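Local coordinates for SusD superfamily protein (Bacteroides fragilis, PDB 3L22) that probably binds glycans at the outer membrane surface for uptake by a partner transporter, as other SusD-family proteins do, at residues A[120-125]-A[200-205]; A[130-135]-A[169-174]; A[211-216]-A[399-404]. All blocks are in the same frame, centred on the assembly; numbering follows the deposited sequence. Where two conformers were deposited one is given.

Contact 1. Residues A[120-125]-A[200-205]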
loop_
_atom_site.group_PDB
_atom_site.type_symbol
_atom_site.label_atom_id
_atom_site.label_comp_id
_atom_site.label_asym_id
_atom_site.label_seq_id
_atom_site.Cartn_x
_atom_site.Cartn_y
_atom_site.Cartn_z
ATOM N N ALA A 120 2.218 15.935 -7.431
ATOM C CA ALA A 120 2.517 16.260 -6.041
ATOM C C ALA A 120 1.296 15.940 -5.145
ATOM O O ALA A 120 1.442 15.393 -4.060
ATOM C CB ALA A 120 2.930 17.719 -5.922
ATOM N N LYS A 121 0.098 16.282 -5.612
ATOM C CA LYS A 121 -1.124 15.942 -4.891
ATOM C C LYS A 121 -1.322 14.433 -4.698
ATOM O O LYS A 121 -1.766 13.991 -3.640
ATOM C CB LYS A 121 -2.344 16.597 -5.550
ATOM C CG LYS A 121 -2.401 18.125 -5.334
ATOM C CD LYS A 121 -3.738 18.665 -5.862
ATOM C CE LYS A 121 -3.788 20.167 -5.727
ATOM N NZ LYS A 121 -5.088 20.686 -6.233
ATOM N N PHE A 122 -0.956 13.642 -5.704
ATOM C CA PHE A 122 -0.995 12.188 -5.599
ATOM C C PHE A 122 -0.105 11.695 -4.431
ATOM O O PHE A 122 -0.542 10.874 -3.648
ATOM C CB PHE A 122 -0.554 11.519 -6.900
ATOM C CG PHE A 122 -0.390 10.049 -6.778
ATOM C CD1 PHE A 122 -1.499 9.200 -6.933
ATOM C CD2 PHE A 122 0.841 9.489 -6.429
ATOM C CE1 PHE A 122 -1.373 7.841 -6.797
ATOM C CE2 PHE A 122 0.965 8.118 -6.275
ATOM C CZ PHE A 122 -0.174 7.294 -6.458
ATOM N N VAL A 123 1.123 12.209 -4.335
ATOM C CA VAL A 123 2.036 11.845 -3.260
ATOM C C VAL A 123 1.438 12.205 -1.878
ATOM O O VAL A 123 1.443 11.370 -0.983
ATOM C CB VAL A 123 3.418 12.451 -3.471
ATOM C CG1 VAL A 123 4.337 12.187 -2.293
ATOM C CG2 VAL A 123 4.040 11.888 -4.766
ATOM N N ARG A 124 0.834 13.391 -1.748
ATOM C CA ARG A 124 0.174 13.757 -0.486
ATOM C C ARG A 124 -1.002 12.832 -0.199
ATOM O O ARG A 124 -1.168 12.379 0.933
ATOM C CB ARG A 124 -0.284 15.191 -0.534
ATOM C CG ARG A 124 -0.921 15.685 0.755
ATOM C CD ARG A 124 -1.031 17.210 0.722
ATOM N NE ARG A 124 -1.990 17.666 -0.264
ATOM C CZ ARG A 124 -2.147 18.950 -0.613
ATOM N NH1 ARG A 124 -1.432 19.937 -0.040
ATOM N NH2 ARG A 124 -3.092 19.263 -1.481
ATOM N N ALA A 125 -1.757 12.494 -1.240
ATOM C CA ALA A 125 -2.915 11.622 -1.114
ATOM C C ALA A 125 -2.509 10.216 -0.632
ATOM O O ALA A 125 -3.130 9.643 0.291
ATOM C CB ALA A 125 -3.682 11.549 -2.476
ATOM N N GLN A 200 -2.297 8.636 -14.567
ATOM C CA GLN A 200 -3.728 8.591 -14.375
ATOM C C GLN A 200 -4.139 7.241 -13.804
ATOM O O GLN A 200 -4.941 7.186 -12.856
ATOM C CB GLN A 200 -4.462 8.882 -15.689
ATOM C CG GLN A 200 -4.204 10.319 -16.151
ATOM C CD GLN A 200 -5.046 10.725 -17.327
ATOM O OE1 GLN A 200 -6.180 10.240 -17.475
ATOM N NE2 GLN A 200 -4.493 11.592 -18.197
ATOM N N ALA A 201 -3.567 6.149 -14.324
ATOM C CA ALA A 201 -3.827 4.794 -13.758
ATOM C C ALA A 201 -3.496 4.674 -12.276
ATOM O O ALA A 201 -4.260 4.078 -11.522
ATOM C CB ALA A 201 -3.056 3.724 -14.547
ATOM N N ALA A 202 -2.366 5.222 -11.848
ATOM C CA ALA A 202 -2.010 5.202 -10.431
ATOM C C ALA A 202 -3.026 5.970 -9.546
ATOM O O ALA A 202 -3.420 5.509 -8.471
ATOM C CB ALA A 202 -0.603 5.790 -10.243
ATOM N N ALA A 203 -3.400 7.159 -9.997
ATOM C CA ALA A 203 -4.360 7.981 -9.299
ATOM C C ALA A 203 -5.711 7.242 -9.181
ATOM O O ALA A 203 -6.357 7.266 -8.136
ATOM C CB ALA A 203 -4.524 9.314 -10.018
ATOM N N ASN A 204 -6.124 6.604 -10.270
ATOM C CA ASN A 204 -7.369 5.846 -10.291
ATOM C C ASN A 204 -7.334 4.596 -9.424
ATOM O O ASN A 204 -8.346 4.230 -8.814
ATOM C CB ASN A 204 -7.752 5.506 -11.738
ATOM C CG ASN A 204 -8.367 6.698 -12.479
ATOM O OD1 ASN A 204 -9.203 7.385 -11.918
ATOM N ND2 ASN A 204 -7.984 6.913 -13.754
HETATM N N MSE A 205 -6.168 3.962 -9.325
HETATM C CA MSE A 205 -6.000 2.834 -8.401
HETATM C C MSE A 205 -6.196 3.310 -6.954
HETATM O O MSE A 205 -6.874 2.644 -6.173
HETATM C CB MSE A 205 -4.619 2.178 -8.549
HETATM C CG MSE A 205 -4.478 1.330 -9.786
HETATM SE SE MSE A 205 -5.721 -0.180 -9.765
HETATM C CE MSE A 205 -4.926 -1.165 -8.235
#
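Phe122 of helix 113-131 packs against Ala202 and Ala203 of helix 200-213, joining two helices of the TPR-related core of the SusD fold. The contact is small and buried. It is made by one aromatic ring on one side and two alanines on the other. The backbones are closest at Phe122 and Ala203, where the CA atoms lie 6.5 Å apart.

Phe122 CG is anti to the backbone N (chi1 172°), which sends the ring straight out from its helix toward the partner. The ring leads with an edge. Phe122 CE1 comes to 3.5 Å from Ala202 O, and that oxygen lies near the ring plane. A C-H edge is thus turned to a backbone carbonyl, probably a mildly favourable approach. The methyl of Ala202 lies beside the ring, its CB 4.1 Å from Phe122 CE1. Phe122 CD1 sits 3.9 Å from Ala203 CA, while Ala203 CB is a little farther, at 4.3 Å from CD1. The small alanines let the ring come right up to the backbone of helix 200-213.

Phe251 meets the same ring edge-to-face, and Ala198 also touches it. Glu119 and His197, which bind a zinc ion, have side chains about 6 and 8 Å from that of Phe122. Glu119 is one turn before Phe122, and His197 comes shortly before helix 200-213. The arrangement is a ring-on-alanine contact between two helices of the TPR-related, largely helical SusD fold.

Contact 2. Residues A[130-135]-A[169-174]. With ZN (zinc ion), chain H.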
loop_
_atom_site.group_PDB
_atom_site.type_symbol
_atom_site.label_atom_id
_atom_site.label_comp_id
_atom_site.label_asym_id
_atom_site.label_seq_id
_atom_site.Cartn_x
_atom_site.Cartn_y
_atom_site.Cartn_z
ATOM N N TYR A 130 -2.143 5.920 3.681
ATOM C CA TYR A 130 -1.491 4.981 4.586
ATOM C C TYR A 130 -1.701 5.337 6.080
ATOM O O TYR A 130 -1.974 4.441 6.879
ATOM C CB TYR A 130 -0.021 4.797 4.212
ATOM C CG TYR A 130 0.163 3.985 2.932
ATOM C CD1 TYR A 130 -0.295 2.677 2.853
ATOM C CD2 TYR A 130 0.827 4.519 1.837
ATOM C CE1 TYR A 130 -0.112 1.915 1.709
ATOM C CE2 TYR A 130 1.006 3.786 0.682
ATOM C CZ TYR A 130 0.554 2.475 0.627
ATOM O OH TYR A 130 0.729 1.728 -0.502
ATOM N N LEU A 131 -1.664 6.616 6.438
ATOM C CA LEU A 131 -1.979 7.025 7.807
ATOM C C LEU A 131 -3.422 6.627 8.185
ATOM O O LEU A 131 -3.679 6.156 9.303
ATOM C CB LEU A 131 -1.783 8.525 7.993
ATOM C CG LEU A 131 -0.382 9.137 7.843
ATOM C CD1 LEU A 131 -0.478 10.657 7.966
ATOM C CD2 LEU A 131 0.585 8.514 8.914
ATOM N N ASN A 132 -4.335 6.709 7.217
ATOM C CA ASN A 132 -5.745 6.431 7.458
ATOM C C ASN A 132 -6.003 4.936 7.656
ATOM O O ASN A 132 -7.108 4.558 8.019
ATOM C CB ASN A 132 -6.626 6.929 6.293
ATOM C CG ASN A 132 -7.907 7.612 6.750
ATOM O OD1 ASN A 132 -7.970 8.160 7.845
ATOM N ND2 ASN A 132 -8.945 7.592 5.884
ATOM N N ASN A 133 -5.013 4.103 7.343
ATOM C CA ASN A 133 -5.095 2.657 7.545
ATOM C C ASN A 133 -4.249 2.149 8.713
ATOM O O ASN A 133 -4.018 0.926 8.825
ATOM C CB ASN A 133 -4.716 1.948 6.243
ATOM C CG ASN A 133 -5.832 1.980 5.224
ATOM O OD1 ASN A 133 -6.787 1.201 5.341
ATOM N ND2 ASN A 133 -5.741 2.888 4.236
ATOM N N LEU A 134 -3.872 3.060 9.622
ATOM C CA LEU A 134 -3.169 2.724 10.873
ATOM C C LEU A 134 -3.835 3.303 12.133
ATOM O O LEU A 134 -4.051 2.574 13.101
ATOM C CB LEU A 134 -1.709 3.159 10.815
ATOM C CG LEU A 134 -0.849 2.371 9.815
ATOM C CD1 LEU A 134 0.480 3.100 9.540
ATOM C CD2 LEU A 134 -0.650 0.918 10.317
ATOM N N TYR A 135 -4.188 4.582 12.106
ATOM C CA TYR A 135 -4.609 5.309 13.301
ATOM C C TYR A 135 -6.119 5.261 13.636
ATOM O O TYR A 135 -6.454 5.087 14.775
ATOM C CB TYR A 135 -4.041 6.736 13.245
ATOM C CG TYR A 135 -2.519 6.686 13.236
ATOM C CD1 TYR A 135 -1.797 6.483 14.430
ATOM C CD2 TYR A 135 -1.799 6.775 12.049
ATOM C CE1 TYR A 135 -0.390 6.390 14.432
ATOM C CE2 TYR A 135 -0.392 6.661 12.049
ATOM C CZ TYR A 135 0.301 6.484 13.228
ATOM O OH TYR A 135 1.676 6.414 13.199
ATOM N N LYS A 169 -13.447 9.476 7.695
ATOM C CA LYS A 169 -14.197 9.955 6.532
ATOM C C LYS A 169 -13.570 11.250 5.970
ATOM O O LYS A 169 -13.406 11.400 4.752
ATOM C CB LYS A 169 -15.680 10.184 6.880
ATOM C CG LYS A 169 -16.553 10.934 5.811
ATOM C CD LYS A 169 -18.036 11.067 6.277
ATOM C CE LYS A 169 -19.035 11.632 5.222
ATOM N NZ LYS A 169 -18.975 13.146 4.941
ATOM N N GLN A 170 -13.223 12.185 6.840
ATOM C CA GLN A 170 -12.679 13.474 6.358
ATOM C C GLN A 170 -11.356 13.275 5.635
ATOM O O GLN A 170 -11.069 13.960 4.633
ATOM C CB GLN A 170 -12.527 14.489 7.506
ATOM C CG GLN A 170 -13.840 15.091 7.958
ATOM C CD GLN A 170 -13.719 15.845 9.280
ATOM O OE1 GLN A 170 -12.932 15.494 10.177
ATOM N NE2 GLN A 170 -14.503 16.902 9.397
ATOM N N ILE A 171 -10.554 12.338 6.126
ATOM C CA ILE A 171 -9.253 12.097 5.495
ATOM C C ILE A 171 -9.472 11.500 4.106
ATOM O O ILE A 171 -8.864 11.965 3.130
ATOM C CB ILE A 171 -8.330 11.218 6.365
ATOM C CG1 ILE A 171 -7.927 11.954 7.642
ATOM C CG2 ILE A 171 -7.083 10.766 5.585
ATOM C CD1 ILE A 171 -7.120 13.226 7.493
ATOM N N TYR A 172 -10.356 10.506 4.002
ATOM C CA TYR A 172 -10.705 9.975 2.705
ATOM C C TYR A 172 -11.255 11.026 1.759
ATOM O O TYR A 172 -10.941 11.017 0.559
ATOM C CB TYR A 172 -11.700 8.824 2.803
ATOM C CG TYR A 172 -11.131 7.497 3.259
ATOM C CD1 TYR A 172 -9.910 7.009 2.768
ATOM C CD2 TYR A 172 -11.834 6.688 4.132
ATOM C CE1 TYR A 172 -9.416 5.751 3.180
ATOM C CE2 TYR A 172 -11.317 5.460 4.548
ATOM C CZ TYR A 172 -10.143 4.995 4.062
ATOM O OH TYR A 172 -9.654 3.772 4.478
ATOM N N GLU A 173 -12.068 11.933 2.281
ATOM C CA GLU A 173 -12.696 12.958 1.443
ATOM C C GLU A 173 -11.652 13.927 0.911
ATOM O O GLU A 173 -11.746 14.360 -0.239
ATOM C CB GLU A 173 -13.808 13.684 2.208
ATOM C CG GLU A 173 -15.092 12.819 2.302
ATOM C CD GLU A 173 -16.117 13.300 3.321
ATOM O OE1 GLU A 173 -15.760 14.030 4.296
ATOM O OE2 GLU A 173 -17.313 12.934 3.134
ATOM N N HIS A 174 -10.636 14.225 1.718
ATOM C CA HIS A 174 -9.561 15.089 1.237
ATOM C C HIS A 174 -8.692 14.355 0.177
ATOM O O HIS A 174 -8.319 14.935 -0.847
ATOM C CB HIS A 174 -8.650 15.636 2.337
ATOM C CG HIS A 174 -7.464 16.290 1.745
ATOM N ND1 HIS A 174 -7.544 17.535 1.189
ATOM C CD2 HIS A 174 -6.248 15.803 1.401
ATOM C CE1 HIS A 174 -6.411 17.826 0.579
ATOM N NE2 HIS A 174 -5.611 16.774 0.677
HETATM ZN ZN ZN H . -9.195 18.936 1.222
HETATM O O HOH W 1 -8.418 1.628 3.319
HETATM O O HOH W 2 -8.489 20.163 -0.489
#
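Asn132 and Tyr172 form an amide-aromatic contact in the TPR-related helical part of the SusD fold. It joins the C-terminal end of helix 113-131 to helix 168-178. Asn132 ND2 lies over the centre of the Tyr172 ring, 3.1 Å above its plane. Amide and ring planes are 78° apart, so the amide stands nearly upright on the ring face. The partly positive amino group probably gains from the pi electrons below it. The same ND2 bonds to Val168 O, and Asn132 OD1 bonds to Ser147 OG. These two partners fix the rotation of the buried amide.

Ile171 packs on the amide as well. Its CG2 is 3.5 Å from Asn132 CG, and its CB is 3.4 Å from Asn132 OD1. CG1 still lies 3.8 Å from Asn132 OD1, but the chain then turns away. Helix 200-213 adds Val210 and Ala213 against Tyr172. In the turn that follows Asn132, Leu131 O accepts from both Leu134 N and Tyr135 N.

Farther along helix 168-178, His174 ND1 binds a zinc ion at 2.2 Å, and a water is a further ligand. His174 NE2 bonds to Asp178 OD2, which helps to orient the imidazole.

Asn133 ND2 bonds to Tyr129 O. The other end of this amide reaches the tyrosine hydroxyl through a water. The water donates to Asn133 OD1 at 2.6 Å and is hydrogen-bonded to Tyr172 OH at 2.7 Å.

Contact 3. Residues A[211-216]-A[399-404]. With EDO (1,2-ethanediol), chain B.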
loop_
_atom_site.group_PDB
_atom_site.type_symbol
_atom_site.label_atom_id
_atom_site.label_comp_id
_atom_site.label_asym_id
_atom_site.label_seq_id
_atom_site.Cartn_x
_atom_site.Cartn_y
_atom_site.Cartn_z
ATOM N N TYR A 211 -12.506 4.400 -2.461
ATOM C CA TYR A 211 -13.927 4.130 -2.566
ATOM C C TYR A 211 -14.298 2.750 -2.034
ATOM O O TYR A 211 -15.334 2.605 -1.392
ATOM C CB TYR A 211 -14.440 4.347 -3.987
ATOM C CG TYR A 211 -14.691 5.801 -4.385
ATOM C CD1 TYR A 211 -15.450 6.656 -3.582
ATOM C CD2 TYR A 211 -14.207 6.311 -5.596
ATOM C CE1 TYR A 211 -15.730 7.968 -3.975
ATOM C CE2 TYR A 211 -14.492 7.619 -5.989
ATOM C CZ TYR A 211 -15.226 8.442 -5.171
ATOM O OH TYR A 211 -15.537 9.729 -5.551
HETATM N N MSE A 212 -13.453 1.745 -2.220
HETATM C CA MSE A 212 -13.740 0.431 -1.605
HETATM C C MSE A 212 -13.791 0.496 -0.086
HETATM O O MSE A 212 -14.658 -0.140 0.537
HETATM C CB MSE A 212 -12.729 -0.623 -2.046
HETATM C CG MSE A 212 -12.890 -0.969 -3.486
HETATM SE SE MSE A 212 -11.477 -2.186 -4.077
HETATM C CE MSE A 212 -12.051 -3.762 -3.368
ATOM N N ALA A 213 -12.894 1.281 0.511
ATOM C CA ALA A 213 -12.855 1.430 1.977
ATOM C C ALA A 213 -14.163 2.076 2.490
ATOM O O ALA A 213 -14.499 1.968 3.681
ATOM C CB ALA A 213 -11.590 2.270 2.408
HETATM N N MSE A 214 -14.878 2.774 1.587
HETATM C CA MSE A 214 -16.120 3.463 1.924
HETATM C C MSE A 214 -17.368 2.696 1.450
HETATM O O MSE A 214 -18.476 3.205 1.528
HETATM C CB MSE A 214 -16.084 4.880 1.336
HETATM C CG MSE A 214 -14.846 5.700 1.757
HETATM SE SE MSE A 214 -14.713 7.390 0.801
HETATM C CE MSE A 214 -15.752 8.476 2.023
ATOM N N ASN A 215 -17.176 1.466 0.988
ATOM C CA ASN A 215 -18.229 0.644 0.419
ATOM C C ASN A 215 -18.912 1.282 -0.776
ATOM O O ASN A 215 -20.030 0.991 -1.038
ATOM C CB ASN A 215 -19.265 0.227 1.496
ATOM C CG ASN A 215 -18.752 -0.882 2.406
ATOM O OD1 ASN A 215 -17.555 -1.073 2.585
ATOM N ND2 ASN A 215 -19.684 -1.634 2.973
ATOM N N GLU A 216 -18.205 2.143 -1.504
ATOM C CA GLU A 216 -18.735 2.831 -2.671
ATOM C C GLU A 216 -18.354 2.040 -3.921
ATOM O O GLU A 216 -17.484 2.454 -4.726
ATOM C CB GLU A 216 -18.151 4.242 -2.733
ATOM C CG GLU A 216 -18.611 5.169 -1.610
ATOM C CD GLU A 216 -20.044 5.572 -1.723
ATOM O OE1 GLU A 216 -20.627 5.521 -2.818
ATOM O OE2 GLU A 216 -20.622 5.926 -0.694
ATOM N N ILE A 399 -7.819 -6.388 5.557
ATOM C CA ILE A 399 -8.468 -6.855 6.795
ATOM C C ILE A 399 -9.154 -5.671 7.511
ATOM O O ILE A 399 -10.330 -5.721 7.927
ATOM C CB ILE A 399 -7.433 -7.497 7.747
ATOM C CG1 ILE A 399 -6.943 -8.841 7.168
ATOM C CG2 ILE A 399 -8.022 -7.705 9.142
ATOM C CD1 ILE A 399 -5.654 -9.466 7.839
HETATM N N MSE A 400 -8.376 -4.605 7.669
HETATM C CA MSE A 400 -8.853 -3.468 8.403
HETATM C C MSE A 400 -10.005 -2.755 7.687
HETATM O O MSE A 400 -10.995 -2.442 8.334
HETATM C CB MSE A 400 -7.749 -2.471 8.661
HETATM C CG MSE A 400 -8.084 -1.520 9.799
HETATM SE SE MSE A 400 -6.570 -0.349 9.903
HETATM C CE MSE A 400 -6.799 0.260 11.749
ATOM N N ARG A 401 -9.909 -2.516 6.388
ATOM C CA ARG A 401 -10.982 -1.751 5.717
ATOM C C ARG A 401 -12.289 -2.502 5.765
ATOM O O ARG A 401 -13.358 -1.894 5.930
ATOM C CB ARG A 401 -10.619 -1.326 4.299
ATOM C CG ARG A 401 -10.530 -2.430 3.274
ATOM C CD ARG A 401 -10.422 -1.823 1.890
ATOM N NE ARG A 401 -10.033 -2.864 0.936
ATOM C CZ ARG A 401 -10.835 -3.746 0.360
ATOM N NH1 ARG A 401 -12.147 -3.764 0.569
ATOM N NH2 ARG A 401 -10.308 -4.636 -0.450
ATOM N N ARG A 402 -12.209 -3.832 5.721
ATOM C CA ARG A 402 -13.405 -4.639 5.877
ATOM C C ARG A 402 -13.893 -4.804 7.324
ATOM O O ARG A 402 -14.876 -5.449 7.531
ATOM C CB ARG A 402 -13.245 -5.983 5.187
ATOM C CG ARG A 402 -13.163 -5.867 3.658
ATOM C CD ARG A 402 -13.396 -7.201 2.987
ATOM N NE ARG A 402 -12.255 -8.118 3.073
ATOM C CZ ARG A 402 -11.313 -8.276 2.140
ATOM N NH1 ARG A 402 -11.291 -7.533 1.038
ATOM N NH2 ARG A 402 -10.349 -9.185 2.324
ATOM N N GLY A 403 -13.214 -4.218 8.313
ATOM C CA GLY A 403 -13.627 -4.341 9.698
ATOM C C GLY A 403 -13.525 -5.763 10.233
ATOM O O GLY A 403 -14.229 -6.107 11.168
ATOM N N GLU A 404 -12.635 -6.574 9.660
ATOM C CA GLU A 404 -12.453 -7.936 10.097
ATOM C C GLU A 404 -11.516 -8.011 11.280
ATOM O O GLU A 404 -10.662 -7.128 11.487
ATOM C CB GLU A 404 -11.889 -8.803 8.959
ATOM C CG GLU A 404 -12.820 -8.934 7.716
ATOM C CD GLU A 404 -12.142 -9.521 6.464
ATOM O OE1 GLU A 404 -10.946 -9.948 6.518
ATOM O OE2 GLU A 404 -12.848 -9.603 5.425
HETATM C C1 EDO B . -6.833 -2.901 -1.942
HETATM O O1 EDO B . -6.001 -3.697 -2.759
HETATM C C2 EDO B . -6.163 -2.486 -0.621
HETATM O O2 EDO B . -7.238 -1.830 0.122
HETATM O O HOH W 3 -13.871 -2.163 2.238
HETATM O O HOH W 4 -13.357 0.862 5.841
#
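Arg401 NH2 is gripped by two carboxylates, Glu336 and Asp398, and the methyl CE of selenomethionine Met212 rests 3.5 Å from it. Met212 CB lies above one face of the guanidinium, offset toward the rim. Arg401 CG sits between its backbone N and carbonyl carbon (chi1 70°). From there the chain runs extended to NE, passing Ala213, whose CA is 4.1 Å from Arg401 CD.

Two waters tie the segments together. One donates to Met212 O and accepts from Arg401 NH1 at 2.9 Å, in the guanidinium plane. The other donates to Ala213 O at 2.7 Å and to Arg401 O at 2.8 Å. Both segments are helix C-termini closed by Schellman motifs, with Asn215 and Gly403 as the positive-phi residues. The C-terminal ends of helix 200-213 and helix 395-401 meet here in the helical SusD fold. Tyr211 O accepts from both Met214 N and Glu216 N.

A 1,2-ethanediol, probably from the crystallisation liquor, accepts from Arg401 NE through O2. Arg402 NE bonds to Glu404 OE2 at 2.8 Å (155°), and its NH1 pairs with Glu336.

Contacts 1 and 2 share helix 113-131, and contacts 1 and 3 share helix 200-213. The centres are about 15 Å apart for contacts 1 and 2, about 12 Å for contacts 2 and 3, and about 19 Å for contacts 1 and 3. Along the chain, both segments of contact 2 fall between those of contact 1, and contact 3 follows. Contacts 1 and 2 lie in the N-terminal part of the chain. Contact 3 ties the end of helix 200-213 to helix 395-401, late in the chain. Tyr172 of contact 2 packs on Ala213 of contact 3. Early and late parts of the sequence are therefore joined in one helical body.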